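Local coordinates for protein HTH-type transcriptional regulator KdgR (Escherichia coli, PDB 1YSP) that represses transcription of the genes for transport and breakdown of 2-keto-3-deoxygluconate and of the aldolase gene eda, seen here as its C-terminal IclR-type domain, at residues 10-14 against 37-41; 63-67 against 136-141; 124-128 against 157-162. All coordinates share one frame; numbering follows the deposited sequence.

Contact 1. Residues 10-14 against 37-41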
ATOM      1  N   ASP A  10     -11.148   9.789  -2.902  1.00 27.03           N
ATOM      2  CA  ASP A  10     -10.772  11.195  -2.784  1.00 26.79           C
ATOM      3  C   ASP A  10     -11.280  11.789  -1.469  1.00 26.21           C
ATOM      4  O   ASP A  10     -10.528  12.525  -0.774  1.00 23.89           O
ATOM      5  CB  ASP A  10     -11.279  12.012  -3.992  1.00 28.43           C
ATOM      6  CG  ASP A  10     -11.062  13.512  -3.799  1.00 30.20           C
ATOM      7  OD1 ASP A  10      -9.887  13.970  -3.785  1.00 27.63           O
ATOM      8  OD2 ASP A  10     -12.083  14.237  -3.613  1.00 33.46           O
ATOM      9  N   ILE A  11     -12.547  11.479  -1.138  1.00 25.14           N
ATOM     10  CA  ILE A  11     -13.177  11.932   0.096  1.00 25.85           C
ATOM     11  C   ILE A  11     -12.489  11.417   1.365  1.00 25.85           C
ATOM     12  O   ILE A  11     -12.229  12.163   2.310  1.00 26.84           O
ATOM     13  CB  ILE A  11     -14.727  11.533   0.109  1.00 24.56           C
ATOM     14  CG1 ILE A  11     -15.448  12.330  -0.999  1.00 25.59           C
ATOM     15  CG2 ILE A  11     -15.367  11.742   1.470  1.00 26.88           C
ATOM     16  CD1 ILE A  11     -16.673  11.602  -1.598  1.00 25.57           C
ATOM     17  N   GLN A  12     -12.193  10.124   1.370  1.00 26.00           N
ATOM     18  CA  GLN A  12     -11.601   9.511   2.545  1.00 25.61           C
ATOM     19  C   GLN A  12     -10.124   9.895   2.693  1.00 24.73           C
ATOM     20  O   GLN A  12      -9.610  10.005   3.833  1.00 24.29           O
ATOM     21  CB  GLN A  12     -11.788   7.986   2.501  1.00 26.20           C
ATOM     22  CG  GLN A  12     -13.244   7.547   2.481  1.00 28.04           C
ATOM     23  CD  GLN A  12     -14.001   8.017   3.695  1.00 27.83           C
ATOM     24  OE1 GLN A  12     -13.461   8.048   4.812  1.00 27.15           O
ATOM     25  NE2 GLN A  12     -15.275   8.400   3.494  1.00 30.23           N
ATOM     26  N   MET A  13      -9.473  10.123   1.569  1.00 24.30           N
ATOM     27  CA  MET A  13      -8.053  10.578   1.576  1.00 24.69           C
ATOM     28  C   MET A  13      -7.933  12.014   2.090  1.00 25.91           C
ATOM     29  O   MET A  13      -7.031  12.365   2.855  1.00 24.43           O
ATOM     30  CB  MET A  13      -7.456  10.446   0.194  1.00 25.47           C
ATOM     31  CG  MET A  13      -7.241   8.945  -0.251  1.00 22.93           C
ATOM     32  SD  MET A  13      -6.886   8.802  -2.011  1.00 26.09           S
ATOM     33  CE  MET A  13      -5.218   9.458  -2.133  1.00 24.83           C
ATOM     34  N   ARG A  14      -8.863  12.871   1.654  1.00 25.67           N
ATOM     35  CA  ARG A  14      -8.894  14.241   2.194  1.00 26.19           C
ATOM     36  C   ARG A  14      -9.143  14.229   3.702  1.00 25.54           C
ATOM     37  O   ARG A  14      -8.472  14.969   4.439  1.00 26.35           O
ATOM     38  CB  ARG A  14      -9.867  15.148   1.412  1.00 25.57           C
ATOM     39  CG  ARG A  14      -9.405  15.430  -0.028  1.00 26.12           C
ATOM     40  CD  ARG A  14     -10.567  15.928  -0.964  1.00 26.91           C
ATOM     41  NE  ARG A  14     -10.014  16.284  -2.261  1.00 27.92           N
ATOM     42  CZ  ARG A  14      -9.533  17.470  -2.601  1.00 30.30           C
ATOM     43  NH1 ARG A  14      -9.592  18.490  -1.766  1.00 31.50           N
ATOM     44  NH2 ARG A  14      -9.004  17.632  -3.788  1.00 35.39           N
ATOM     45  N   ILE A  37      -2.825   6.132  -8.596  1.00 33.06           N
ATOM     46  CA  ILE A  37      -4.017   6.668  -9.271  1.00 33.15           C
ATOM     47  C   ILE A  37      -4.638   7.922  -8.595  1.00 32.56           C
ATOM     48  O   ILE A  37      -5.311   8.718  -9.285  1.00 32.71           O
ATOM     49  CB  ILE A  37      -5.066   5.560  -9.551  1.00 33.24           C
ATOM     50  CG1 ILE A  37      -5.511   4.860  -8.248  1.00 31.58           C
ATOM     51  CG2 ILE A  37      -4.471   4.524 -10.545  1.00 32.99           C
ATOM     52  CD1 ILE A  37      -6.663   3.858  -8.399  1.00 33.81           C
ATOM     53  N   HIS A  38      -4.411   8.114  -7.282  1.00 31.06           N
ATOM     54  CA  HIS A  38      -4.788   9.377  -6.596  1.00 30.63           C
ATOM     55  C   HIS A  38      -3.752   9.762  -5.539  1.00 29.90           C
ATOM     56  O   HIS A  38      -3.015   8.911  -5.064  1.00 27.96           O
ATOM     57  CB  HIS A  38      -6.192   9.294  -5.979  1.00 30.80           C
ATOM     58  CG  HIS A  38      -6.833  10.635  -5.719  1.00 32.02           C
ATOM     59  ND1 HIS A  38      -6.692  11.713  -6.568  1.00 34.52           N
ATOM     60  CD2 HIS A  38      -7.665  11.045  -4.732  1.00 30.27           C
ATOM     61  CE1 HIS A  38      -7.390  12.737  -6.100  1.00 35.73           C
ATOM     62  NE2 HIS A  38      -7.990  12.360  -4.982  1.00 29.79           N
ATOM     63  N   LYS A  39      -3.670  11.048  -5.199  1.00 30.44           N
ATOM     64  CA  LYS A  39      -2.772  11.499  -4.132  1.00 32.69           C
ATOM     65  C   LYS A  39      -3.381  12.728  -3.464  1.00 32.37           C
ATOM     66  O   LYS A  39      -4.015  13.553  -4.156  1.00 32.76           O
ATOM     67  CB  LYS A  39      -1.408  11.885  -4.747  1.00 31.37           C
ATOM     68  CG  LYS A  39      -0.290  11.995  -3.771  1.00 35.96           C
ATOM     69  CD  LYS A  39       1.024  12.607  -4.384  1.00 37.02           C
ATOM     70  CE  LYS A  39       2.059  12.892  -3.287  1.00 43.15           C
ATOM     71  NZ  LYS A  39       3.223  13.673  -3.781  1.00 47.68           N
ATOM     72  N   ILE A  40      -3.222  12.825  -2.144  1.00 33.16           N
ATOM     73  CA  ILE A  40      -3.474  14.068  -1.403  1.00 34.61           C
ATOM     74  C   ILE A  40      -2.169  14.412  -0.673  1.00 37.53           C
ATOM     75  O   ILE A  40      -1.707  13.647   0.194  1.00 35.07           O
ATOM     76  CB  ILE A  40      -4.632  13.958  -0.402  1.00 33.99           C
ATOM     77  CG1 ILE A  40      -5.927  13.457  -1.070  1.00 32.20           C
ATOM     78  CG2 ILE A  40      -4.804  15.290   0.388  1.00 33.57           C
ATOM     79  CD1 ILE A  40      -6.543  14.383  -2.088  1.00 33.34           C
ATOM     80  N   ASP A  41      -1.585  15.557  -1.031  1.00 41.38           N
ATOM     81  CA  ASP A  41      -0.229  15.924  -0.596  1.00 46.10           C
ATOM     82  C   ASP A  41      -0.122  16.421   0.824  1.00 48.30           C
ATOM     83  O   ASP A  41      -1.059  17.017   1.356  1.00 49.31           O
ATOM     84  CB  ASP A  41       0.373  16.975  -1.529  1.00 47.04           C
ATOM     85  CG  ASP A  41       1.369  16.386  -2.506  1.00 50.67           C
ATOM     86  OD1 ASP A  41       1.005  16.241  -3.694  1.00 55.00           O
ATOM     87  OD2 ASP A  41       2.511  16.057  -2.085  1.00 54.37           O
TER
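Asp10 and His38 carry the polar link between helix 10-14 and strand 37-40. His38 NE2 donates to Asp10 OD1 at 2.8 Å, and the bond is nearly straight, with an N-H...O angle of 165°. It lies close to the ring plane and meets the anti side of the oxygen. The carboxylate and ring planes are turned 58° from each other. Asp10 CG is anti to the backbone N (chi1 172°), which brings OD1 round to the strand although CB does not point there.

The same oxygen accepts a second N-H. Arg14 NE, one helical turn on, forms a salt bridge to Asp10 OD1 at 2.8 Å on the syn side. Two N-H groups thus grip one oxygen, which should restrain the carboxylate from turning. The carboxylate would tend to favour a protonated His38, but the nearby arginine would offset this.

A sulfur-aromatic contact stands beside this bond. Met13 SD lies at the edge of the His38 ring, 3.6 Å from His38 CD2. The Met13 chain bends at its end, and Met13 CE lies 3.8 Å from Lys39 CA.

The apolar contacts centre on Ile40. Ile40 CG1 meets Met13 CB at 3.6 Å. Ile40 CD1 touches Arg14 CG at 3.7 Å, the two side chains crossing at about a right angle.

Strand 33-40 pairs with strand 24-30, where His38 and Ile37 both face Leu26 in a classic beta bulge. Met13 also rests on Ile24 and Leu26 of that strand, so helix 4-20 covers both strands. On another side of the helix, Gln12 touches helix 151-172.

Contact 2. Residues 63-67 against 136-141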
ATOM      1  N   ILE A  63       1.982  -0.255  -0.779  1.00 19.88           N
ATOM      2  CA  ILE A  63       0.779  -0.564  -1.648  1.00 20.23           C
ATOM      3  C   ILE A  63       1.025  -1.844  -2.469  1.00 20.40           C
ATOM      4  O   ILE A  63       0.128  -2.684  -2.666  1.00 19.70           O
ATOM      5  CB  ILE A  63       0.456   0.659  -2.570  1.00 19.27           C
ATOM      6  CG1 ILE A  63      -0.173   1.816  -1.727  1.00 20.61           C
ATOM      7  CG2 ILE A  63      -0.485   0.232  -3.743  1.00 22.26           C
ATOM      8  CD1 ILE A  63      -0.150   3.187  -2.475  1.00 21.77           C
ATOM      9  N   GLY A  64       2.240  -1.979  -3.004  1.00 20.55           N
ATOM     10  CA  GLY A  64       2.612  -3.207  -3.723  1.00 20.76           C
ATOM     11  C   GLY A  64       2.418  -4.425  -2.854  1.00 19.46           C
ATOM     12  O   GLY A  64       1.832  -5.423  -3.290  1.00 19.81           O
ATOM     13  N   LYS A  65       2.900  -4.387  -1.626  1.00 19.44           N
ATOM     14  CA  LYS A  65       2.709  -5.517  -0.734  1.00 18.59           C
ATOM     15  C   LYS A  65       1.242  -5.867  -0.511  1.00 20.21           C
ATOM     16  O   LYS A  65       0.859  -7.049  -0.487  1.00 20.31           O
ATOM     17  CB  LYS A  65       3.385  -5.321   0.587  1.00 20.35           C
ATOM     18  CG  LYS A  65       4.952  -5.273   0.374  1.00 19.21           C
ATOM     19  CD  LYS A  65       5.662  -5.131   1.705  1.00 20.66           C
ATOM     20  CE  LYS A  65       7.104  -4.607   1.428  1.00 25.87           C
ATOM     21  NZ  LYS A  65       7.849  -4.262   2.716  1.00 29.07           N
ATOM     22  N   VAL A  66       0.414  -4.849  -0.324  1.00 21.24           N
ATOM     23  CA  VAL A  66      -0.986  -5.191  -0.064  1.00 21.84           C
ATOM     24  C   VAL A  66      -1.730  -5.648  -1.317  1.00 21.77           C
ATOM     25  O   VAL A  66      -2.696  -6.397  -1.188  1.00 24.90           O
ATOM     26  CB  VAL A  66      -1.815  -4.044   0.711  1.00 22.76           C
ATOM     27  CG1 VAL A  66      -1.103  -3.579   2.054  1.00 21.11           C
ATOM     28  CG2 VAL A  66      -2.189  -2.937  -0.181  1.00 24.95           C
ATOM     29  N   LEU A  67      -1.289  -5.236  -2.502  1.00 22.36           N
ATOM     30  CA  LEU A  67      -1.895  -5.682  -3.794  1.00 23.32           C
ATOM     31  C   LEU A  67      -1.574  -7.141  -4.120  1.00 24.91           C
ATOM     32  O   LEU A  67      -2.283  -7.792  -4.901  1.00 25.96           O
ATOM     33  CB  LEU A  67      -1.441  -4.829  -4.949  1.00 23.89           C
ATOM     34  CG  LEU A  67      -2.026  -3.428  -5.077  1.00 25.98           C
ATOM     35  CD1 LEU A  67      -1.115  -2.575  -5.966  1.00 29.67           C
ATOM     36  CD2 LEU A  67      -3.475  -3.498  -5.621  1.00 28.85           C
ATOM     37  N   VAL A 136      -8.445  -7.506  -3.577  1.00 31.01           N
ATOM     38  CA  VAL A 136      -7.794  -6.212  -3.389  1.00 29.37           C
ATOM     39  C   VAL A 136      -7.606  -5.478  -4.725  1.00 29.32           C
ATOM     40  O   VAL A 136      -6.793  -5.889  -5.560  1.00 31.17           O
ATOM     41  CB  VAL A 136      -6.429  -6.350  -2.629  1.00 27.85           C
ATOM     42  CG1 VAL A 136      -5.822  -4.982  -2.439  1.00 28.24           C
ATOM     43  CG2 VAL A 136      -6.592  -7.074  -1.284  1.00 27.51           C
ATOM     44  N   ILE A 137      -8.301  -4.356  -4.924  1.00 27.71           N
ATOM     45  CA  ILE A 137      -8.233  -3.598  -6.194  1.00 28.52           C
ATOM     46  C   ILE A 137      -7.322  -2.361  -6.113  1.00 26.64           C
ATOM     47  O   ILE A 137      -6.900  -1.787  -7.121  1.00 27.35           O
ATOM     48  CB  ILE A 137      -9.672  -3.244  -6.684  1.00 29.73           C
ATOM     49  CG1 ILE A 137     -10.440  -2.528  -5.564  1.00 31.13           C
ATOM     50  CG2 ILE A 137     -10.368  -4.538  -7.012  1.00 31.98           C
ATOM     51  CD1 ILE A 137     -11.639  -1.647  -5.972  1.00 31.14           C
ATOM     52  N   ALA A 138      -7.003  -1.933  -4.886  1.00 25.09           N
ATOM     53  CA  ALA A 138      -6.097  -0.810  -4.703  1.00 24.10           C
ATOM     54  C   ALA A 138      -5.476  -0.943  -3.323  1.00 23.32           C
ATOM     55  O   ALA A 138      -5.972  -1.665  -2.494  1.00 25.52           O
ATOM     56  CB  ALA A 138      -6.849   0.554  -4.834  1.00 23.52           C
ATOM     57  N   GLY A 139      -4.410  -0.188  -3.088  1.00 23.75           N
ATOM     58  CA  GLY A 139      -3.908  -0.016  -1.743  1.00 21.87           C
ATOM     59  C   GLY A 139      -4.042   1.452  -1.417  1.00 21.59           C
ATOM     60  O   GLY A 139      -3.828   2.311  -2.262  1.00 22.97           O
ATOM     61  N   LEU A 140      -4.334   1.721  -0.154  1.00 21.68           N
ATOM     62  CA  LEU A 140      -4.475   3.073   0.361  1.00 22.59           C
ATOM     63  C   LEU A 140      -3.368   3.291   1.408  1.00 21.99           C
ATOM     64  O   LEU A 140      -3.304   2.525   2.378  1.00 22.65           O
ATOM     65  CB  LEU A 140      -5.821   3.129   1.060  1.00 22.99           C
ATOM     66  CG  LEU A 140      -6.149   4.496   1.737  1.00 24.50           C
ATOM     67  CD1 LEU A 140      -6.234   5.564   0.651  1.00 26.43           C
ATOM     68  CD2 LEU A 140      -7.455   4.453   2.537  1.00 22.25           C
ATOM     69  N   SER A 141      -2.533   4.305   1.199  1.00 22.62           N
ATOM     70  CA  SER A 141      -1.364   4.463   2.082  1.00 23.52           C
ATOM     71  C   SER A 141      -1.209   5.847   2.683  1.00 24.08           C
ATOM     72  O   SER A 141      -1.770   6.840   2.195  1.00 21.86           O
ATOM     73  CB  SER A 141      -0.074   4.119   1.329  1.00 23.29           C
ATOM     74  OG  SER A 141       0.305   5.182   0.445  1.00 26.98           O
TER
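Ile63 opens the contact by laying its longer branch along Gly139 and Ser141. Ile63 CG1 is 3.7 Å from Gly139 O, and Ile63 CD1 reaches Ser141 OG at 3.6 Å. CG1 sits anti to the carbonyl carbon (chi1 -73°). Chi2 is extended at 164°, which carries CD1 on to the serine. The CG2 branch turns to the other end of the glycine and lies near its N and CA. An alanine here lacks both CG branches and CD1, and would probably leave a gap over Gly139 and the Ser141 side chain without its apolar neighbour.

Val66, one turn later, presses CG2 onto Gly139 CA at 3.7 Å. Gly139 turns a hydrogen to the helix, where Val66 CG2 and Ile63 CG2 crowd the place a CB would take. The bare backbone here lets the helix come close: the Ile63 and Gly139 CA atoms are 4.7 Å apart. The Val66 carbonyl takes part too, for Val136 CG1 packs 3.7 Å from Val66 O.

Leu67 closes the segment. Leu67 CD2 lies over the strand backbone, 3.9 Å from Ala138 CA, and is 4.2 Å from Val136 CG1. The helix runs roughly antiparallel to the strand, at 150°, so its later residues meet the strand's earlier ones.

Around this pair, Val66 also touches Val106 of helix 96-109. On the other face of the sheet, Leu140 packs against helix 151-172.

The two segments meet by van der Waals packing, without hydrogen bonds between them. Aliphatic carbons lie on backbone, on the Ser141 side chain and on each other. Shape therefore sets the fit of this buried contact, through branched side chains fitted to a glycine.

Contact 3. Residues 124-128 against 157-162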
ATOM      1  N   CYS A 124       6.268   4.229   4.666  1.00 27.34           N
ATOM      2  CA  CYS A 124       4.856   4.229   4.244  1.00 27.48           C
ATOM      3  C   CYS A 124       4.147   3.054   4.883  1.00 23.72           C
ATOM      4  O   CYS A 124       4.777   2.014   5.211  1.00 23.43           O
ATOM      5  CB  CYS A 124       4.753   4.176   2.704  1.00 27.45           C
ATOM      6  SG  CYS A 124       5.287   5.725   1.907  1.00 39.59           S
ATOM      7  N   ILE A 125       2.848   3.224   5.148  1.00 20.54           N
ATOM      8  CA  ILE A 125       2.035   2.166   5.701  1.00 21.22           C
ATOM      9  C   ILE A 125       0.784   2.082   4.785  1.00 20.95           C
ATOM     10  O   ILE A 125       0.294   3.140   4.372  1.00 20.13           O
ATOM     11  CB  ILE A 125       1.524   2.432   7.148  1.00 20.93           C
ATOM     12  CG1 ILE A 125       2.688   2.771   8.130  1.00 25.66           C
ATOM     13  CG2 ILE A 125       0.599   1.273   7.613  1.00 24.75           C
ATOM     14  CD1 ILE A 125       2.178   3.458   9.404  1.00 25.24           C
ATOM     15  N   ALA A 126       0.317   0.867   4.461  1.00 19.90           N
ATOM     16  CA  ALA A 126      -0.850   0.782   3.528  1.00 19.67           C
ATOM     17  C   ALA A 126      -1.774  -0.319   3.909  1.00 20.61           C
ATOM     18  O   ALA A 126      -1.350  -1.283   4.570  1.00 19.25           O
ATOM     19  CB  ALA A 126      -0.380   0.583   2.089  1.00 20.40           C
ATOM     20  N   VAL A 127      -3.044  -0.198   3.449  1.00 20.01           N
ATOM     21  CA  VAL A 127      -4.064  -1.165   3.714  1.00 21.19           C
ATOM     22  C   VAL A 127      -4.797  -1.496   2.423  1.00 21.99           C
ATOM     23  O   VAL A 127      -4.821  -0.686   1.516  1.00 20.76           O
ATOM     24  CB  VAL A 127      -5.128  -0.711   4.800  1.00 21.88           C
ATOM     25  CG1 VAL A 127      -4.451  -0.562   6.229  1.00 21.82           C
ATOM     26  CG2 VAL A 127      -5.881   0.525   4.340  1.00 23.97           C
ATOM     27  N   PRO A 128      -5.356  -2.720   2.345  1.00 23.20           N
ATOM     28  CA  PRO A 128      -6.081  -3.128   1.125  1.00 23.97           C
ATOM     29  C   PRO A 128      -7.461  -2.449   0.945  1.00 23.48           C
ATOM     30  O   PRO A 128      -8.189  -2.282   1.935  1.00 23.88           O
ATOM     31  CB  PRO A 128      -6.237  -4.629   1.328  1.00 23.04           C
ATOM     32  CG  PRO A 128      -6.325  -4.797   2.862  1.00 24.27           C
ATOM     33  CD  PRO A 128      -5.281  -3.805   3.352  1.00 23.38           C
ATOM     34  N   TYR A 157      -2.464   5.148  12.857  1.00 27.97           N
ATOM     35  CA  TYR A 157      -2.467   5.319  11.385  1.00 27.12           C
ATOM     36  C   TYR A 157      -3.129   4.126  10.723  1.00 27.30           C
ATOM     37  O   TYR A 157      -3.906   4.304   9.789  1.00 27.50           O
ATOM     38  CB  TYR A 157      -1.044   5.527  10.825  1.00 25.95           C
ATOM     39  CG  TYR A 157      -0.522   6.932  10.936  1.00 25.89           C
ATOM     40  CD1 TYR A 157      -1.141   7.891  11.768  1.00 26.25           C
ATOM     41  CD2 TYR A 157       0.623   7.309  10.259  1.00 25.10           C
ATOM     42  CE1 TYR A 157      -0.633   9.139  11.894  1.00 27.24           C
ATOM     43  CE2 TYR A 157       1.132   8.591  10.377  1.00 27.16           C
ATOM     44  CZ  TYR A 157       0.498   9.494  11.206  1.00 27.50           C
ATOM     45  OH  TYR A 157       1.005  10.755  11.305  1.00 28.85           O
ATOM     46  N   VAL A 158      -2.863   2.928  11.227  1.00 26.48           N
ATOM     47  CA  VAL A 158      -3.417   1.698  10.641  1.00 27.06           C
ATOM     48  C   VAL A 158      -4.942   1.707  10.855  1.00 27.66           C
ATOM     49  O   VAL A 158      -5.726   1.403   9.937  1.00 25.55           O
ATOM     50  CB  VAL A 158      -2.760   0.432  11.243  1.00 26.05           C
ATOM     51  CG1 VAL A 158      -3.583  -0.855  10.933  1.00 27.51           C
ATOM     52  CG2 VAL A 158      -1.269   0.298  10.774  1.00 23.30           C
ATOM     53  N   ALA A 159      -5.338   2.111  12.061  1.00 27.42           N
ATOM     54  CA  ALA A 159      -6.761   2.137  12.422  1.00 28.74           C
ATOM     55  C   ALA A 159      -7.501   3.131  11.547  1.00 27.89           C
ATOM     56  O   ALA A 159      -8.560   2.789  10.979  1.00 27.27           O
ATOM     57  CB  ALA A 159      -6.933   2.454  13.913  1.00 29.95           C
ATOM     58  N   MET A 160      -6.913   4.309  11.327  1.00 26.96           N
ATOM     59  CA  MET A 160      -7.591   5.301  10.456  1.00 28.51           C
ATOM     60  C   MET A 160      -7.602   4.880   8.973  1.00 27.17           C
ATOM     61  O   MET A 160      -8.559   5.168   8.237  1.00 25.69           O
ATOM     62  CB  MET A 160      -6.940   6.672  10.547  1.00 27.17           C
ATOM     63  CG  MET A 160      -7.054   7.336  11.940  1.00 30.08           C
ATOM     64  SD  MET A 160      -6.170   8.916  11.929  1.00 35.73           S
ATOM     65  CE  MET A 160      -4.499   8.407  12.196  1.00 29.79           C
ATOM     66  N   LEU A 161      -6.504   4.265   8.509  1.00 24.35           N
ATOM     67  CA  LEU A 161      -6.496   3.686   7.124  1.00 23.27           C
ATOM     68  C   LEU A 161      -7.625   2.650   6.955  1.00 23.82           C
ATOM     69  O   LEU A 161      -8.315   2.646   5.924  1.00 23.36           O
ATOM     70  CB  LEU A 161      -5.124   3.023   6.842  1.00 22.41           C
ATOM     71  CG  LEU A 161      -4.063   4.022   6.462  1.00 21.69           C
ATOM     72  CD1 LEU A 161      -2.678   3.299   6.473  1.00 24.98           C
ATOM     73  CD2 LEU A 161      -4.325   4.639   5.088  1.00 22.69           C
ATOM     74  N   HIS A 162      -7.757   1.747   7.919  1.00 24.43           N
ATOM     75  CA  HIS A 162      -8.771   0.689   7.859  1.00 26.92           C
ATOM     76  C   HIS A 162     -10.182   1.272   7.800  1.00 27.29           C
ATOM     77  O   HIS A 162     -11.019   0.842   6.988  1.00 27.85           O
ATOM     78  CB  HIS A 162      -8.642  -0.261   9.026  1.00 28.01           C
ATOM     79  CG  HIS A 162      -7.627  -1.342   8.806  1.00 30.69           C
ATOM     80  ND1 HIS A 162      -7.481  -1.994   7.594  1.00 35.48           N
ATOM     81  CD2 HIS A 162      -6.743  -1.917   9.651  1.00 34.91           C
ATOM     82  CE1 HIS A 162      -6.526  -2.900   7.702  1.00 34.81           C
ATOM     83  NE2 HIS A 162      -6.064  -2.876   8.937  1.00 35.76           N
TER
HETATM   84  O   HOH W   1      -8.205  -2.612   4.797  1.00 33.99           O
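His162 turns one ring face to Val127, whose CG1 stands over it in a CH-pi contact. Val127 CG1 is 3.7 Å from the centroid of the His162 ring, 24° off its normal, and nearest to His162 CE1. At the ring edge, in plane, a water lies 3.0 Å from His162 ND1. That water donates to Pro128 O at 2.9 Å, so it bridges helix and strand. The Tyr157 ring meets the strand at its edge, where Ile125 CD1 lies near its plane; the closest approach is to Tyr157 CB. Its hydroxyl is held elsewhere, by Glu22 and Arg153, and its ring meets Phe144 at a steep angle.

Leu161 fills the middle. Leu161 CB touches Val127 CG2 at 3.6 Å. Leu161 CD1 comes 3.6 Å from Ile125 O. Val127 CG2 sits between the backbone N and the carbonyl carbon (chi1 -66° for CG1), which sets it against Leu161 CB and O, while CG1 over the histidine also borders Leu161 CB. Ile125 CG2 meets Val158 CG2 at 3.8 Å, the two side chains crossing at about a right angle.

Ile125 and Val127 point to the helix, whereas Ala126 points away, as side chains alternate in any beta strand. Here one face meets helix 151-172 and the other helix 62-69. An antiparallel sheet between helices is consistent with the GAF-like fold of IclR C-terminal domains.

How the contacts relate
All three contacts pack a helix on the same six-stranded antiparallel sheet. Contact 1 closes first along the chain, whereas contacts 2 and 3 interleave. Contacts 2 and 3 lie about 10 Å apart between centres and use neighbouring strands, 136-142 and 123-130, joined by a probable hydrogen bond from Val127 N to Leu140 O. The centre of contact 1 is about 14 Å from that of contact 2 and about 13 Å from that of contact 3. Contact 1 touches contact 2 through Met13 CG and Leu140 CD1, 3.6 Å apart. Helices 4-20 and 151-172 cover one face, helix 62-69 the other. Together the contacts tie both layers to the sheet of this C-terminal domain.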